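Local coordinates for phage-related protein (PDB 3BJQ) that probably serves as the major capsid protein of a phage-related element, building the shell that encloses the phage DNA, at residues R179-R184 / D239-D244; T28-K33 / E221-T226. One frame throughout, in Å; residues are numbered along the deposited sequence.

Contact 1 (R179-R184 / D239-D244); sequences RLMLSR and DVWGPD
Ser183 ends strand 179-183 as the N-cap of helix 184-191, and here it meets the double-turn loop 239-244. A type I turn from Asp239 to Gly242 runs into a type II' turn from Trp241 to Asp244, which brings Asp244 O onto Ser183. This carbonyl takes two bonds from one residue. Ser183 N donates to Asp244 O at 3.2 Å. Ser183 OG approaches at an angle, 2.9 Å from Asp244 O. The hydroxyl sits between its own N and carbonyl carbon (chi1 62°), where it also caps Ala186 N. Beside this, Met181, a selenomethionine, makes an oblique Met-aromatic contact. Its SE is 3.9 Å from Trp241 CB, and its CG lies over one rim of the indole, while Val240 CG1 lies over the opposite face, also near the rim. At the far end Arg184 NH2 forms a salt bridge to Asp239 OD1 (3.1 Å) on the syn side. The guanidinium and carboxylate planes stand 89° apart. Asp239 OD2 is held mainly by a salt bridge to Lys185 NZ, and its bond from Arg184 NH2 is weak. Trp241 NE1 bonds Glu124 of helix 105-131, and Met181 pairs through its backbone with Trp246 of strand 245-248.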
ATOM      1  N   ARG E 179      -0.641 -13.762 -42.541  1.00 32.08           N
ATOM      2  CA  ARG E 179      -1.959 -13.167 -42.548  1.00 33.48           C
ATOM      3  C   ARG E 179      -2.639 -13.464 -43.857  1.00 33.51           C
ATOM      4  O   ARG E 179      -2.090 -13.155 -44.901  1.00 34.42           O
ATOM      5  CB  ARG E 179      -1.899 -11.650 -42.480  1.00 35.30           C
ATOM      6  CG  ARG E 179      -1.388 -11.087 -41.237  1.00 40.76           C
ATOM      7  CD  ARG E 179      -2.373 -11.159 -40.089  1.00 42.92           C
ATOM      8  NE  ARG E 179      -1.710 -10.535 -38.955  1.00 43.28           N
ATOM      9  CZ  ARG E 179      -0.810 -11.148 -38.199  1.00 46.25           C
ATOM     10  NH1 ARG E 179      -0.510 -12.418 -38.409  1.00 43.07           N
ATOM     11  NH2 ARG E 179      -0.232 -10.490 -37.212  1.00 52.56           N
ATOM     12  N   LEU E 180      -3.838 -14.029 -43.800  1.00 31.74           N
ATOM     13  CA  LEU E 180      -4.653 -14.196 -45.012  1.00 30.83           C
ATOM     14  C   LEU E 180      -5.956 -13.455 -44.768  1.00 30.50           C
ATOM     15  O   LEU E 180      -6.625 -13.723 -43.782  1.00 29.35           O
ATOM     16  CB  LEU E 180      -4.874 -15.684 -45.344  1.00 30.87           C
ATOM     17  CG  LEU E 180      -5.414 -16.044 -46.749  1.00 32.84           C
ATOM     18  CD1 LEU E 180      -4.888 -17.398 -47.198  1.00 47.46           C
ATOM     19  CD2 LEU E 180      -6.903 -16.047 -46.745  1.00 36.47           C
HETATM   20  N   MSE E 181      -6.265 -12.483 -45.636  1.00 29.77           N
HETATM   21  CA  MSE E 181      -7.507 -11.747 -45.602  1.00 31.32           C
HETATM   22  C   MSE E 181      -8.474 -12.325 -46.650  1.00 31.33           C
HETATM   23  O   MSE E 181      -8.216 -12.252 -47.843  1.00 30.38           O
HETATM   24  CB  MSE E 181      -7.251 -10.262 -45.932  1.00 31.42           C
HETATM   25  CG  MSE E 181      -8.377  -9.305 -45.610  1.00 31.85           C
HETATM   26 SE   MSE E 181      -9.966  -9.369 -46.705  0.75 32.02          SE
HETATM   27  CE  MSE E 181      -9.205  -9.005 -48.416  1.00 24.33           C
ATOM     28  N   LEU E 182      -9.571 -12.911 -46.192  1.00 31.78           N
ATOM     29  CA  LEU E 182     -10.662 -13.343 -47.068  1.00 32.10           C
ATOM     30  C   LEU E 182     -11.786 -12.327 -46.947  1.00 32.85           C
ATOM     31  O   LEU E 182     -12.309 -12.126 -45.840  1.00 33.99           O
ATOM     32  CB  LEU E 182     -11.230 -14.680 -46.606  1.00 33.67           C
ATOM     33  CG  LEU E 182     -10.317 -15.899 -46.567  1.00 31.17           C
ATOM     34  CD1 LEU E 182     -11.073 -17.086 -46.042  1.00 31.94           C
ATOM     35  CD2 LEU E 182      -9.795 -16.175 -47.965  1.00 30.32           C
ATOM     36  N   SER E 183     -12.197 -11.724 -48.054  1.00 31.29           N
ATOM     37  CA  SER E 183     -13.382 -10.893 -48.017  1.00 32.47           C
ATOM     38  C   SER E 183     -14.588 -11.787 -47.754  1.00 34.13           C
ATOM     39  O   SER E 183     -14.566 -12.969 -48.035  1.00 35.57           O
ATOM     40  CB  SER E 183     -13.597 -10.185 -49.332  1.00 32.27           C
ATOM     41  OG  SER E 183     -13.807 -11.120 -50.392  1.00 32.84           O
ATOM     42  N   ARG E 184     -15.645 -11.196 -47.231  1.00 35.66           N
ATOM     43  CA  ARG E 184     -16.898 -11.875 -46.951  1.00 38.24           C
ATOM     44  C   ARG E 184     -17.332 -12.746 -48.137  1.00 37.46           C
ATOM     45  O   ARG E 184     -17.665 -13.922 -47.969  1.00 36.40           O
ATOM     46  CB  ARG E 184     -17.934 -10.782 -46.664  1.00 38.49           C
ATOM     47  CG  ARG E 184     -19.285 -11.223 -46.199  1.00 46.14           C
ATOM     48  CD  ARG E 184     -20.104  -9.977 -45.820  1.00 45.41           C
ATOM     49  NE  ARG E 184     -20.551  -9.244 -46.994  1.00 49.90           N
ATOM     50  CZ  ARG E 184     -21.798  -9.244 -47.462  1.00 53.22           C
ATOM     51  NH1 ARG E 184     -22.763  -9.918 -46.850  1.00 49.84           N
ATOM     52  NH2 ARG E 184     -22.094  -8.543 -48.548  1.00 62.07           N
ATOM     53  N   ASP E 239     -19.089  -3.625 -49.835  1.00 41.11           N
ATOM     54  CA  ASP E 239     -18.090  -4.296 -48.997  1.00 38.89           C
ATOM     55  C   ASP E 239     -16.777  -3.542 -49.062  1.00 37.85           C
ATOM     56  O   ASP E 239     -16.230  -3.358 -50.150  1.00 38.32           O
ATOM     57  CB  ASP E 239     -17.836  -5.732 -49.466  1.00 39.45           C
ATOM     58  CG  ASP E 239     -19.066  -6.630 -49.361  1.00 42.34           C
ATOM     59  OD1 ASP E 239     -20.016  -6.266 -48.680  1.00 46.08           O
ATOM     60  OD2 ASP E 239     -19.086  -7.718 -49.960  1.00 53.88           O
ATOM     61  N   VAL E 240     -16.246  -3.166 -47.899  1.00 35.15           N
ATOM     62  CA  VAL E 240     -15.002  -2.406 -47.825  1.00 34.08           C
ATOM     63  C   VAL E 240     -13.838  -3.232 -48.447  1.00 34.17           C
ATOM     64  O   VAL E 240     -12.959  -2.693 -49.103  1.00 32.57           O
ATOM     65  CB  VAL E 240     -14.711  -1.994 -46.351  1.00 33.60           C
ATOM     66  CG1 VAL E 240     -13.341  -1.317 -46.207  1.00 31.49           C
ATOM     67  CG2 VAL E 240     -15.834  -1.105 -45.798  1.00 30.45           C
ATOM     68  N   TRP E 241     -13.840  -4.546 -48.216  1.00 33.44           N
ATOM     69  CA  TRP E 241     -12.752  -5.409 -48.690  1.00 32.42           C
ATOM     70  C   TRP E 241     -13.087  -6.089 -50.025  1.00 33.83           C
ATOM     71  O   TRP E 241     -12.405  -7.046 -50.448  1.00 33.82           O
ATOM     72  CB  TRP E 241     -12.389  -6.425 -47.597  1.00 32.68           C
ATOM     73  CG  TRP E 241     -11.882  -5.728 -46.422  1.00 30.10           C
ATOM     74  CD1 TRP E 241     -12.608  -5.327 -45.351  1.00 31.79           C
ATOM     75  CD2 TRP E 241     -10.539  -5.281 -46.193  1.00 33.14           C
ATOM     76  NE1 TRP E 241     -11.816  -4.637 -44.480  1.00 35.39           N
ATOM     77  CE2 TRP E 241     -10.535  -4.602 -44.959  1.00 30.15           C
ATOM     78  CE3 TRP E 241      -9.338  -5.381 -46.915  1.00 33.51           C
ATOM     79  CZ2 TRP E 241      -9.369  -4.053 -44.397  1.00 27.30           C
ATOM     80  CZ3 TRP E 241      -8.177  -4.837 -46.362  1.00 33.12           C
ATOM     81  CH2 TRP E 241      -8.202  -4.175 -45.121  1.00 31.36           C
ATOM     82  N   GLY E 242     -14.125  -5.573 -50.686  1.00 34.01           N
ATOM     83  CA  GLY E 242     -14.508  -5.979 -52.015  1.00 35.66           C
ATOM     84  C   GLY E 242     -14.692  -7.470 -52.152  1.00 36.08           C
ATOM     85  O   GLY E 242     -15.066  -8.139 -51.180  1.00 35.87           O
ATOM     86  N   PRO E 243     -14.462  -8.001 -53.365  1.00 35.87           N
ATOM     87  CA  PRO E 243     -14.546  -9.438 -53.597  1.00 36.81           C
ATOM     88  C   PRO E 243     -13.169 -10.109 -53.548  1.00 35.66           C
ATOM     89  O   PRO E 243     -12.997 -11.211 -54.057  1.00 36.06           O
ATOM     90  CB  PRO E 243     -15.124  -9.493 -55.010  1.00 37.97           C
ATOM     91  CG  PRO E 243     -14.516  -8.308 -55.689  1.00 38.30           C
ATOM     92  CD  PRO E 243     -14.167  -7.289 -54.622  1.00 36.89           C
ATOM     93  N   ASP E 244     -12.214  -9.474 -52.873  1.00 34.84           N
ATOM     94  CA  ASP E 244     -10.820  -9.872 -52.978  1.00 33.34           C
ATOM     95  C   ASP E 244     -10.300 -10.801 -51.892  1.00 31.16           C
ATOM     96  O   ASP E 244     -10.953 -11.058 -50.888  1.00 31.52           O
ATOM     97  CB  ASP E 244      -9.941  -8.625 -53.017  1.00 33.06           C
ATOM     98  CG  ASP E 244     -10.257  -7.714 -54.187  1.00 35.39           C
ATOM     99  OD1 ASP E 244     -10.880  -8.157 -55.187  1.00 36.84           O
ATOM    100  OD2 ASP E 244      -9.839  -6.546 -54.119  1.00 34.69           O
TER

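Contact 2 (T28-K33 / E221-T226); sequences TLIGKK and EIVVGT
Ile30, in the loop entering the short, weakly bonded helical turn that begins about Gly31, packs on Val223 of strand 221-230, an inner strand of a six-stranded mixed sheet. The contact lays this loop and the start of the turn over one face of the sheet. Its middle is tight and apolar. Ile30 CD1 lies 3.6 Å from Val223 CG2 and 3.7 Å from Gly225 N. The other branch, Ile30 CG2, rests 3.6 Å from Val224 O. A chi1 of 60° sets CG1 between the backbone N and the carbonyl carbon and CG2 anti to the carbonyl carbon. CD1, at the end of the first branch, reaches Gly225 while CG2 meets Val224 O. Met181 of strand 179-183 touches Ile30 and Val223 and continues this packing. Glu124 of helix 105-131 accepts from Ile30 N and Gly31 N, which ties the loop to that helix as well.

The two ends are looser. On one, the Lys33 chain bends at chi2 (-75°) and passes Val223, with CG 4.0 Å from Val223 CG1. Its ammonium then reaches Glu221. Lys33 NZ is 2.7 Å from Glu221 OE2, on the syn side and 20° out of the carboxylate plane. Lys33 is exposed and Glu221 partly so, and this is a solvent side of the contact. Glu221 OE1 has a long and weak ion pair with Arg179.

At the other end Thr28 and Thr226 are joined largely through water. One water donates to Thr28 O and weakly accepts from Thr226 N. Another links the two threonine hydroxyls. The third accepts from Thr226 OG1 and donates to two carbonyls, its oxygen lying 2.8 Å from Thr28 O and 2.6 Å from Val224 O.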
ATOM      1  N   THR E  28     -14.410  -6.793 -35.292  1.00 37.13           N
ATOM      2  CA  THR E  28     -14.759  -7.195 -36.649  1.00 35.64           C
ATOM      3  C   THR E  28     -14.059  -6.339 -37.731  1.00 36.11           C
ATOM      4  O   THR E  28     -14.168  -6.654 -38.930  1.00 35.31           O
ATOM      5  CB  THR E  28     -16.286  -7.231 -36.887  1.00 34.25           C
ATOM      6  OG1 THR E  28     -16.807  -5.900 -37.004  1.00 34.00           O
ATOM      7  CG2 THR E  28     -16.981  -8.015 -35.781  1.00 33.75           C
ATOM      8  N   LEU E  29     -13.376  -5.263 -37.312  1.00 33.24           N
ATOM      9  CA  LEU E  29     -12.573  -4.465 -38.237  1.00 32.85           C
ATOM     10  C   LEU E  29     -11.170  -5.080 -38.257  1.00 32.51           C
ATOM     11  O   LEU E  29     -10.608  -5.372 -37.212  1.00 33.89           O
ATOM     12  CB  LEU E  29     -12.539  -2.997 -37.831  1.00 33.24           C
ATOM     13  CG  LEU E  29     -13.896  -2.294 -37.724  1.00 31.85           C
ATOM     14  CD1 LEU E  29     -13.667  -0.846 -37.425  1.00 31.84           C
ATOM     15  CD2 LEU E  29     -14.712  -2.432 -38.974  1.00 27.81           C
ATOM     16  N   ILE E  30     -10.616  -5.282 -39.451  1.00 32.19           N
ATOM     17  CA  ILE E  30      -9.373  -6.031 -39.589  1.00 29.82           C
ATOM     18  C   ILE E  30      -8.203  -5.214 -40.158  1.00 31.39           C
ATOM     19  O   ILE E  30      -7.114  -5.748 -40.312  1.00 32.09           O
ATOM     20  CB  ILE E  30      -9.604  -7.327 -40.408  1.00 31.51           C
ATOM     21  CG1 ILE E  30     -10.128  -7.002 -41.813  1.00 33.40           C
ATOM     22  CG2 ILE E  30     -10.597  -8.251 -39.666  1.00 30.82           C
ATOM     23  CD1 ILE E  30      -9.788  -8.006 -42.871  1.00 23.69           C
ATOM     24  N   GLY E  31      -8.407  -3.918 -40.416  1.00 30.93           N
ATOM     25  CA  GLY E  31      -7.357  -3.061 -40.982  1.00 31.88           C
ATOM     26  C   GLY E  31      -6.046  -3.072 -40.221  1.00 30.30           C
ATOM     27  O   GLY E  31      -4.968  -3.143 -40.814  1.00 31.61           O
ATOM     28  N   LYS E  32      -6.133  -3.055 -38.905  1.00 29.25           N
ATOM     29  CA  LYS E  32      -4.939  -3.098 -38.040  1.00 30.19           C
ATOM     30  C   LYS E  32      -4.242  -4.454 -38.060  1.00 30.01           C
ATOM     31  O   LYS E  32      -3.122  -4.587 -37.577  1.00 29.09           O
ATOM     32  CB  LYS E  32      -5.311  -2.699 -36.614  1.00 28.29           C
ATOM     33  CG  LYS E  32      -5.903  -1.314 -36.528  1.00 30.88           C
ATOM     34  CD  LYS E  32      -6.427  -0.944 -35.141  1.00 32.98           C
ATOM     35  CE  LYS E  32      -6.601   0.574 -35.033  1.00 32.98           C
ATOM     36  NZ  LYS E  32      -7.053   1.066 -33.682  1.00 35.62           N
ATOM     37  N   LYS E  33      -4.886  -5.459 -38.651  1.00 31.80           N
ATOM     38  CA  LYS E  33      -4.257  -6.781 -38.795  1.00 30.64           C
ATOM     39  C   LYS E  33      -3.324  -6.816 -40.000  1.00 30.94           C
ATOM     40  O   LYS E  33      -2.472  -7.698 -40.099  1.00 32.73           O
ATOM     41  CB  LYS E  33      -5.318  -7.865 -38.939  1.00 35.95           C
ATOM     42  CG  LYS E  33      -6.158  -8.120 -37.667  1.00 37.61           C
ATOM     43  CD  LYS E  33      -5.374  -8.885 -36.643  1.00 37.42           C
ATOM     44  CE  LYS E  33      -6.171  -9.031 -35.357  1.00 44.72           C
ATOM     45  NZ  LYS E  33      -5.916 -10.347 -34.663  1.00 49.29           N
ATOM     46  N   GLU E 221      -2.890 -16.907 -39.367  1.00 36.66           N
ATOM     47  CA  GLU E 221      -4.121 -16.240 -39.028  1.00 36.78           C
ATOM     48  C   GLU E 221      -4.888 -15.864 -40.283  1.00 34.92           C
ATOM     49  O   GLU E 221      -4.310 -15.354 -41.236  1.00 34.19           O
ATOM     50  CB  GLU E 221      -3.794 -15.000 -38.210  1.00 38.84           C
ATOM     51  CG  GLU E 221      -5.023 -14.241 -37.705  1.00 43.52           C
ATOM     52  CD  GLU E 221      -4.689 -13.252 -36.605  1.00 39.83           C
ATOM     53  OE1 GLU E 221      -3.485 -12.980 -36.388  1.00 47.90           O
ATOM     54  OE2 GLU E 221      -5.639 -12.742 -35.968  1.00 47.24           O
ATOM     55  N   ILE E 222      -6.188 -16.144 -40.272  1.00 32.82           N
ATOM     56  CA  ILE E 222      -7.090 -15.749 -41.348  1.00 32.27           C
ATOM     57  C   ILE E 222      -8.002 -14.696 -40.762  1.00 31.95           C
ATOM     58  O   ILE E 222      -8.590 -14.921 -39.702  1.00 31.89           O
ATOM     59  CB  ILE E 222      -7.938 -16.955 -41.870  1.00 32.97           C
ATOM     60  CG1 ILE E 222      -7.029 -18.002 -42.500  1.00 27.63           C
ATOM     61  CG2 ILE E 222      -9.046 -16.475 -42.887  1.00 32.66           C
ATOM     62  CD1 ILE E 222      -7.766 -19.196 -43.157  1.00 33.94           C
ATOM     63  N   VAL E 223      -8.091 -13.543 -41.419  1.00 32.63           N
ATOM     64  CA  VAL E 223      -8.991 -12.470 -41.003  1.00 30.67           C
ATOM     65  C   VAL E 223     -10.024 -12.270 -42.110  1.00 31.79           C
ATOM     66  O   VAL E 223      -9.711 -12.429 -43.288  1.00 30.85           O
ATOM     67  CB  VAL E 223      -8.210 -11.184 -40.624  1.00 31.78           C
ATOM     68  CG1 VAL E 223      -7.238 -11.485 -39.475  1.00 27.91           C
ATOM     69  CG2 VAL E 223      -7.475 -10.588 -41.807  1.00 30.64           C
ATOM     70  N   VAL E 224     -11.274 -11.997 -41.723  1.00 31.23           N
ATOM     71  CA  VAL E 224     -12.356 -11.841 -42.673  1.00 30.35           C
ATOM     72  C   VAL E 224     -12.783 -10.379 -42.796  1.00 30.90           C
ATOM     73  O   VAL E 224     -13.112  -9.742 -41.798  1.00 30.73           O
ATOM     74  CB  VAL E 224     -13.588 -12.665 -42.280  1.00 31.62           C
ATOM     75  CG1 VAL E 224     -14.647 -12.573 -43.392  1.00 25.94           C
ATOM     76  CG2 VAL E 224     -13.181 -14.142 -42.006  1.00 30.50           C
ATOM     77  N   GLY E 225     -12.810  -9.885 -44.036  1.00 31.59           N
ATOM     78  CA  GLY E 225     -13.209  -8.513 -44.332  1.00 31.88           C
ATOM     79  C   GLY E 225     -14.694  -8.391 -44.456  1.00 31.66           C
ATOM     80  O   GLY E 225     -15.229  -8.557 -45.540  1.00 32.25           O
ATOM     81  N   THR E 226     -15.346  -8.054 -43.342  1.00 32.46           N
ATOM     82  CA  THR E 226     -16.808  -8.025 -43.248  1.00 31.88           C
ATOM     83  C   THR E 226     -17.432  -6.614 -43.356  1.00 34.45           C
ATOM     84  O   THR E 226     -18.602  -6.493 -43.709  1.00 34.41           O
ATOM     85  CB  THR E 226     -17.283  -8.686 -41.948  1.00 32.36           C
ATOM     86  OG1 THR E 226     -16.640  -8.063 -40.838  1.00 34.93           O
ATOM     87  CG2 THR E 226     -16.949 -10.209 -41.927  1.00 30.39           C
TER
HETATM   88  O   HOH W   1     -13.937  -5.719 -41.656  1.00 22.96           O
HETATM   89  O   HOH W   2     -17.233  -5.503 -39.712  1.00 29.79           O
HETATM   90  O   HOH W   3     -14.039  -9.416 -39.391  1.00 30.52           O

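In the fold
From the N terminus, segment 28-33 comes first and pairs with 221-226. Contact 2 thus closes a loop of 187 residues, which includes helix 105-131 and strand 179-183. Contact 1 closes a shorter loop of 54 residues, from 179-184 to 239-244. The two loops cross, because the segments alternate along the chain. Strands 179-183 and 221-230 are parallel neighbours in the six-stranded sheet, so the contacts meet directly, with centres about 8 Å apart. Leu180 O and Leu182 O probably bond to Val223 N and Gly225 N. Together the contacts tie the N-terminal loop, the sheet and the turn before strand 245-248, while Glu124 joins both to helix 105-131.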